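Long-range contacts in putative Oleoyl-[acyl-carrier protein] thioesterase (Lactobacillus plantarum, PDB 2OWN), which probably hydrolyses the thioester of oleoyl-[acyl-carrier protein], releasing the free fatty acid from its carrier: residues B[63-68]-B[207-212]; B[95-100]-B[114-119]. All coordinates share one frame; numbering follows the deposited sequence.

In the fold
Contacts 1 and 2 share one run of beta structure in a thioesterase built from two hot-dog domains. In contact 1 an N-terminal-domain strand, 61-72, pairs with strand 200-209 of the C-terminal domain; contact 2 lies wholly in the N-terminal domain, where strands 95-103 and 109-121 form a hairpin. Their centres are about 10 Å apart, because strands 61-72 and 109-121 are neighbours: Val-64 N lies 2.9 Å from Val-118 O, and Thr-66 N 2.9 Å from Ile-116 O, both probable hydrogen bonds, so strand pairing runs from one hot-dog domain to the other. A sulfate sits at contact 1 and an unidentified ligand about 3 Å from the Arg-98 side chain, both probably from the crystallisation liquor.

Contact 1: B[63-68]-B[207-212]; sequences WVVTQY and VRYENE. With SO4 (sulfate ion), chain O.
Gln-67 and Arg-208 stack across an antiparallel strand pair that joins the two hot-dog domains of the chain. The amide and guanidinium planes are only 20° apart, and Gln-67 OE1 sits over the centre of the guanidinium face, 3.2 Å from Arg-208 CZ. The oxygen thus meets the cation from above, an electrostatic contact without a good hydrogen-bond angle. Beyond CG the glutamine chain is extended, whereas that of Arg-208 bends at chi2 (-73°), which turns the guanidinium back across its neighbour. The two residues also hold a sulfate, probably from the crystallisation liquor: Gln-67 NE2 donates to its O3 at 2.8 Å, and Arg-208 NH2 reaches O1 weakly. With an alanine in place of Arg-208, Gln-67 OE1 would probably lose the cationic face on which it rests, leaving the amide held mainly by NE2.

On the other face of the sheet, Tyr-68, Val-65 and Val-207 are apolar enough to suit burial. Tyr-209 brings its hydroxyl to the edge of the Tyr-68 ring, with OH 3.3 Å from CD2. Val-207 CG1 lies over one face of the Tyr-209 ring, and Val-65 CG1 packs 3.9 Å from Tyr-209 CE2. Tyr-68 also rests on Ile-35 and Val-39 of helix 31-48.

Backbone bonds fix this register. Tyr-68 and Val-207 form a hydrogen-bonded pair, and Gln-67 and Arg-208 the adjoining non-hydrogen-bonded one. Behind them, Thr-66 and Gln-67 both face Ile-116 in a classic beta bulge. Tyr-209 N donates to Thr-66 O at 2.9 Å, almost straight at 177°, and a water gives its protons to Thr-66 O and Tyr-209 O.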
loop_
_atom_site.group_PDB
_atom_site.type_symbol
_atom_site.label_atom_id
_atom_site.label_comp_id
_atom_site.label_asym_id
_atom_site.label_seq_id
_atom_site.Cartn_x
_atom_site.Cartn_y
_atom_site.Cartn_z
ATOM N N TRP B 63 2.985 -14.557 -17.605
ATOM C CA TRP B 63 2.610 -13.275 -18.225
ATOM C C TRP B 63 3.452 -12.136 -17.630
ATOM O O TRP B 63 3.623 -12.070 -16.405
ATOM C CB TRP B 63 1.120 -12.952 -18.062
ATOM C CG TRP B 63 0.198 -13.856 -18.805
ATOM C CD1 TRP B 63 -0.552 -14.874 -18.294
ATOM C CD2 TRP B 63 -0.068 -13.822 -20.209
ATOM N NE1 TRP B 63 -1.287 -15.472 -19.289
ATOM C CE2 TRP B 63 -1.010 -14.854 -20.480
ATOM C CE3 TRP B 63 0.394 -13.016 -21.275
ATOM C CZ2 TRP B 63 -1.506 -15.110 -21.788
ATOM C CZ3 TRP B 63 -0.099 -13.261 -22.590
ATOM C CH2 TRP B 63 -1.043 -14.308 -22.828
ATOM N N VAL B 64 3.994 -11.289 -18.512
ATOM C CA VAL B 64 4.831 -10.130 -18.156
ATOM C C VAL B 64 4.321 -8.921 -18.942
ATOM O O VAL B 64 4.400 -8.940 -20.172
ATOM C CB VAL B 64 6.329 -10.413 -18.497
ATOM C CG1 VAL B 64 7.231 -9.189 -18.235
ATOM C CG2 VAL B 64 6.836 -11.621 -17.712
ATOM N N VAL B 65 3.773 -7.910 -18.242
ATOM C CA VAL B 65 3.261 -6.682 -18.895
ATOM C C VAL B 65 4.462 -5.841 -19.360
ATOM O O VAL B 65 5.387 -5.582 -18.574
ATOM C CB VAL B 65 2.261 -5.821 -18.025
ATOM C CG1 VAL B 65 2.885 -5.275 -16.749
ATOM C CG2 VAL B 65 1.662 -4.678 -18.859
ATOM N N THR B 66 4.453 -5.500 -20.648
ATOM C CA THR B 66 5.477 -4.685 -21.304
ATOM C C THR B 66 5.048 -3.220 -21.451
ATOM O O THR B 66 5.916 -2.342 -21.384
ATOM C CB THR B 66 5.849 -5.250 -22.703
ATOM O OG1 THR B 66 4.691 -5.291 -23.549
ATOM C CG2 THR B 66 6.430 -6.653 -22.577
ATOM N N GLN B 67 3.737 -2.968 -21.646
ATOM C CA GLN B 67 3.181 -1.627 -21.849
ATOM C C GLN B 67 1.834 -1.339 -21.167
ATOM O O GLN B 67 1.040 -2.261 -20.980
ATOM C CB GLN B 67 2.919 -1.416 -23.348
ATOM C CG GLN B 67 4.051 -1.813 -24.313
ATOM C CD GLN B 67 3.791 -1.463 -25.766
ATOM O OE1 GLN B 67 2.844 -0.750 -26.108
ATOM N NE2 GLN B 67 4.653 -1.968 -26.636
ATOM N N TYR B 68 1.616 -0.060 -20.813
ATOM C CA TYR B 68 0.345 0.487 -20.274
ATOM C C TYR B 68 0.076 1.885 -20.874
ATOM O O TYR B 68 1.006 2.673 -21.023
ATOM C CB TYR B 68 0.266 0.682 -18.746
ATOM C CG TYR B 68 0.059 -0.529 -17.889
ATOM C CD1 TYR B 68 -1.171 -1.228 -17.919
ATOM C CD2 TYR B 68 1.008 -0.904 -16.918
ATOM C CE1 TYR B 68 -1.409 -2.357 -17.068
ATOM C CE2 TYR B 68 0.788 -2.025 -16.051
ATOM C CZ TYR B 68 -0.426 -2.746 -16.134
ATOM O OH TYR B 68 -0.646 -3.838 -15.309
ATOM N N VAL B 207 3.330 3.917 -20.002
ATOM C CA VAL B 207 4.416 3.176 -19.332
ATOM C C VAL B 207 5.018 2.140 -20.283
ATOM O O VAL B 207 4.277 1.509 -21.024
ATOM C CB VAL B 207 3.925 2.427 -18.057
ATOM C CG1 VAL B 207 5.110 1.857 -17.269
ATOM C CG2 VAL B 207 3.127 3.342 -17.140
ATOM N N ARG B 208 6.348 2.013 -20.265
ATOM C CA ARG B 208 7.118 1.010 -21.026
ATOM C C ARG B 208 8.060 0.347 -20.022
ATOM O O ARG B 208 8.837 1.067 -19.398
ATOM C CB ARG B 208 7.924 1.647 -22.160
ATOM C CG ARG B 208 7.118 2.160 -23.343
ATOM C CD ARG B 208 6.577 1.035 -24.184
ATOM N NE ARG B 208 5.855 1.519 -25.369
ATOM C CZ ARG B 208 4.570 1.908 -25.420
ATOM N NH1 ARG B 208 3.767 1.912 -24.343
ATOM N NH2 ARG B 208 4.065 2.323 -26.587
ATOM N N TYR B 209 7.962 -0.979 -19.844
ATOM C CA TYR B 209 8.832 -1.747 -18.937
ATOM C C TYR B 209 9.892 -2.389 -19.813
ATOM O O TYR B 209 9.547 -3.203 -20.670
ATOM C CB TYR B 209 8.061 -2.807 -18.159
ATOM C CG TYR B 209 6.930 -2.244 -17.334
ATOM C CD1 TYR B 209 7.155 -1.700 -16.046
ATOM C CD2 TYR B 209 5.608 -2.262 -17.829
ATOM C CE1 TYR B 209 6.068 -1.175 -15.266
ATOM C CE2 TYR B 209 4.527 -1.755 -17.075
ATOM C CZ TYR B 209 4.756 -1.208 -15.800
ATOM O OH TYR B 209 3.692 -0.721 -15.089
ATOM N N GLU B 210 11.157 -1.992 -19.632
ATOM C CA GLU B 210 12.295 -2.521 -20.406
ATOM C C GLU B 210 12.980 -3.685 -19.681
ATOM O O GLU B 210 13.216 -4.733 -20.294
ATOM C CB GLU B 210 13.338 -1.444 -20.733
ATOM C CG GLU B 210 12.893 -0.271 -21.652
ATOM C CD GLU B 210 12.051 0.825 -20.998
ATOM O OE1 GLU B 210 11.820 0.794 -19.776
ATOM O OE2 GLU B 210 11.648 1.763 -21.721
ATOM N N ASN B 211 13.309 -3.473 -18.400
ATOM C CA ASN B 211 13.987 -4.444 -17.523
ATOM C C ASN B 211 13.364 -4.490 -16.124
ATOM O O ASN B 211 13.066 -3.436 -15.557
ATOM C CB ASN B 211 15.473 -4.079 -17.397
ATOM C CG ASN B 211 16.252 -4.292 -18.692
ATOM O OD1 ASN B 211 16.280 -5.398 -19.237
ATOM N ND2 ASN B 211 16.945 -3.254 -19.147
ATOM N N GLU B 212 13.188 -5.699 -15.578
ATOM C CA GLU B 212 12.625 -5.891 -14.228
ATOM C C GLU B 212 13.666 -5.526 -13.164
ATOM O O GLU B 212 14.868 -5.753 -13.361
ATOM C CB GLU B 212 12.145 -7.328 -14.000
ATOM C CG GLU B 212 11.008 -7.763 -14.917
HETATM S S SO4 O . 6.224 -0.225 -29.366
HETATM O O1 SO4 O . 5.558 1.064 -29.316
HETATM O O2 SO4 O . 7.180 -0.301 -28.265
HETATM O O3 SO4 O . 5.220 -1.276 -29.239
HETATM O O4 SO4 O . 6.914 -0.393 -30.641
HETATM O O HOH W 1 8.544 -2.311 -23.248
HETATM O O HOH W 2 1.010 3.667 -23.616
#

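Contact 2: B[95-100]-B[114-119]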
loop_
_atom_site.group_PDB
_atom_site.type_symbol
_atom_site.label_atom_id
_atom_site.label_comp_id
_atom_site.label_asym_id
_atom_site.label_seq_id
_atom_site.Cartn_x
_atom_site.Cartn_y
_atom_site.Cartn_z
ATOM N N PHE B 95 2.380 -11.151 -28.622
ATOM C CA PHE B 95 1.732 -10.111 -27.775
ATOM C C PHE B 95 0.223 -10.317 -27.533
ATOM O O PHE B 95 -0.494 -10.732 -28.447
ATOM C CB PHE B 95 1.948 -8.719 -28.397
ATOM C CG PHE B 95 3.388 -8.413 -28.700
ATOM C CD1 PHE B 95 4.246 -7.936 -27.690
ATOM C CD2 PHE B 95 3.906 -8.626 -29.997
ATOM C CE1 PHE B 95 5.625 -7.658 -27.964
ATOM C CE2 PHE B 95 5.280 -8.352 -30.299
ATOM C CZ PHE B 95 6.143 -7.863 -29.273
ATOM N N ALA B 96 -0.222 -10.024 -26.300
ATOM C CA ALA B 96 -1.624 -10.119 -25.845
ATOM C C ALA B 96 -2.120 -8.713 -25.482
ATOM O O ALA B 96 -1.443 -8.017 -24.730
ATOM C CB ALA B 96 -1.729 -11.036 -24.645
ATOM N N TYR B 97 -3.293 -8.322 -26.001
ATOM C CA TYR B 97 -3.925 -7.003 -25.772
ATOM C C TYR B 97 -5.027 -7.126 -24.701
ATOM O O TYR B 97 -6.027 -7.805 -24.946
ATOM C CB TYR B 97 -4.470 -6.452 -27.100
ATOM C CG TYR B 97 -5.158 -5.103 -27.016
ATOM C CD1 TYR B 97 -4.425 -3.940 -26.673
ATOM C CD2 TYR B 97 -6.535 -4.958 -27.331
ATOM C CE1 TYR B 97 -5.059 -2.655 -26.604
ATOM C CE2 TYR B 97 -7.182 -3.679 -27.272
ATOM C CZ TYR B 97 -6.434 -2.536 -26.905
ATOM O OH TYR B 97 -7.054 -1.314 -26.850
ATOM N N ARG B 98 -4.835 -6.464 -23.546
ATOM C CA ARG B 98 -5.776 -6.485 -22.408
ATOM C C ARG B 98 -6.271 -5.077 -22.040
ATOM O O ARG B 98 -5.454 -4.167 -21.829
ATOM C CB ARG B 98 -5.107 -7.171 -21.221
ATOM C CG ARG B 98 -5.946 -7.287 -19.930
ATOM C CD ARG B 98 -5.326 -8.272 -18.937
ATOM N NE ARG B 98 -5.606 -9.645 -19.369
ATOM C CZ ARG B 98 -6.630 -10.421 -18.979
ATOM N NH1 ARG B 98 -7.543 -10.031 -18.073
ATOM N NH2 ARG B 98 -6.732 -11.647 -19.503
ATOM N N GLU B 99 -7.602 -4.935 -21.946
ATOM C CA GLU B 99 -8.295 -3.686 -21.603
ATOM C C GLU B 99 -8.927 -3.743 -20.203
ATOM O O GLU B 99 -9.356 -4.822 -19.761
ATOM C CB GLU B 99 -9.375 -3.382 -22.628
ATOM C CG GLU B 99 -8.838 -2.976 -23.985
ATOM C CD GLU B 99 -9.952 -2.761 -24.961
ATOM O OE1 GLU B 99 -10.408 -3.732 -25.598
ATOM O OE2 GLU B 99 -10.334 -1.601 -25.166
ATOM N N PHE B 100 -8.983 -2.579 -19.538
ATOM C CA PHE B 100 -9.583 -2.416 -18.190
ATOM C C PHE B 100 -10.399 -1.116 -18.141
ATOM O O PHE B 100 -9.966 -0.114 -18.724
ATOM C CB PHE B 100 -8.557 -2.296 -17.050
ATOM C CG PHE B 100 -7.436 -3.301 -17.070
ATOM C CD1 PHE B 100 -6.363 -3.145 -17.975
ATOM C CD2 PHE B 100 -7.354 -4.325 -16.101
ATOM C CE1 PHE B 100 -5.273 -4.050 -17.991
ATOM C CE2 PHE B 100 -6.250 -5.240 -16.103
ATOM C CZ PHE B 100 -5.210 -5.096 -17.050
ATOM N N THR B 114 -5.356 0.425 -21.302
ATOM C CA THR B 114 -5.017 -0.503 -22.395
ATOM C C THR B 114 -3.609 -1.003 -22.042
ATOM O O THR B 114 -2.840 -0.280 -21.384
ATOM C CB THR B 114 -5.084 0.119 -23.812
ATOM O OG1 THR B 114 -4.131 1.176 -23.957
ATOM C CG2 THR B 114 -6.481 0.643 -24.099
ATOM N N SER B 115 -3.284 -2.228 -22.455
ATOM C CA SER B 115 -1.976 -2.839 -22.162
ATOM C C SER B 115 -1.546 -3.957 -23.103
ATOM O O SER B 115 -2.387 -4.553 -23.769
ATOM C CB SER B 115 -2.008 -3.405 -20.740
ATOM O OG SER B 115 -3.045 -4.357 -20.627
ATOM N N ILE B 116 -0.233 -4.227 -23.097
ATOM C CA ILE B 116 0.423 -5.279 -23.884
ATOM C C ILE B 116 1.161 -6.210 -22.900
ATOM O O ILE B 116 1.851 -5.723 -21.993
ATOM C CB ILE B 116 1.392 -4.709 -24.957
ATOM C CG1 ILE B 116 0.669 -3.769 -25.937
ATOM C CG2 ILE B 116 2.070 -5.839 -25.759
ATOM C CD1 ILE B 116 -0.422 -4.411 -26.791
ATOM N N TRP B 117 0.994 -7.526 -23.094
ATOM C CA TRP B 117 1.604 -8.585 -22.275
ATOM C C TRP B 117 2.316 -9.622 -23.160
ATOM O O TRP B 117 1.836 -9.915 -24.259
ATOM C CB TRP B 117 0.528 -9.297 -21.461
ATOM C CG TRP B 117 -0.229 -8.454 -20.478
ATOM C CD1 TRP B 117 -1.251 -7.587 -20.751
ATOM C CD2 TRP B 117 -0.078 -8.458 -19.053
ATOM N NE1 TRP B 117 -1.715 -7.018 -19.589
ATOM C CE2 TRP B 117 -1.028 -7.535 -18.529
ATOM C CE3 TRP B 117 0.779 -9.140 -18.158
ATOM C CZ2 TRP B 117 -1.151 -7.263 -17.140
ATOM C CZ3 TRP B 117 0.658 -8.882 -16.757
ATOM C CH2 TRP B 117 -0.308 -7.942 -16.270
ATOM N N VAL B 118 3.422 -10.182 -22.654
ATOM C CA VAL B 118 4.241 -11.217 -23.338
ATOM C C VAL B 118 4.531 -12.407 -22.397
ATOM O O VAL B 118 4.602 -12.213 -21.172
ATOM C CB VAL B 118 5.574 -10.633 -23.880
ATOM C CG1 VAL B 118 5.295 -9.584 -24.943
ATOM C CG2 VAL B 118 6.443 -10.045 -22.760
HETATM N N MSE B 119 4.689 -13.615 -22.967
HETATM C CA MSE B 119 4.996 -14.821 -22.174
HETATM C C MSE B 119 6.511 -15.010 -22.080
HETATM O O MSE B 119 7.167 -15.228 -23.108
HETATM C CB MSE B 119 4.345 -16.090 -22.714
HETATM C CG MSE B 119 2.843 -15.992 -22.875
HETATM SE SE MSE B 119 1.984 -17.730 -22.704
HETATM C CE MSE B 119 2.118 -17.848 -20.769
#
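Thr-114 begins the pairing by setting its methyl against the phenol of Tyr-97, with CG2 3.4 Å from OH; a small branched residue fits beside the long tyrosine side chain. Strands 95-103 and 109-121 form an antiparallel beta hairpin within the N-terminal hot-dog domain. Ser-115 follows, on the opposite face. Its OG lies between the backbone N and the carbonyl carbon (chi1 59°) and from there donates to Arg-98 O at 2.7 Å. Ser-115 OG in turn accepts from Trp-117 NE1 at 3.2 Å and meets the edge of the Phe-100 ring, so a small hydroxyl suits a buried place where a carbonyl and an indole N-H converge.

Ile-116 returns to the sheet face of Tyr-97 and spreads its two branches. Ile-116 CD1 comes 4.0 Å from Tyr-97 CD1 at the ring's edge. Ile-116 CG2 packs 3.6 Å from Phe-95 CD1. Trp-117 and Ala-96 form a hydrogen-bonded pair, each N-H given to the other's carbonyl. The indole of Trp-117 stands out from the sheet on the face of Ala-96, and its NE1 comes 3.8 Å from Arg-98 CB. Val-118 places CG1 3.4 Å from Phe-95 CD1, the two side chains side by side.

Strand 61-72 flanks 114-119, with Thr-66 bonded to Ile-116, and strand 81-91, whose Ser-89 holds Glu-99 together with Tyr-112, flanks 95-100. Arg-98 has its charged end in a cation-pi contact with Tyr-138 and weakly bonded to Gln-45. The face of Ser-115 and Phe-100 packs against helix 31-48, the helix a hot-dog sheet wraps around, at Ala-38 and Ser-42.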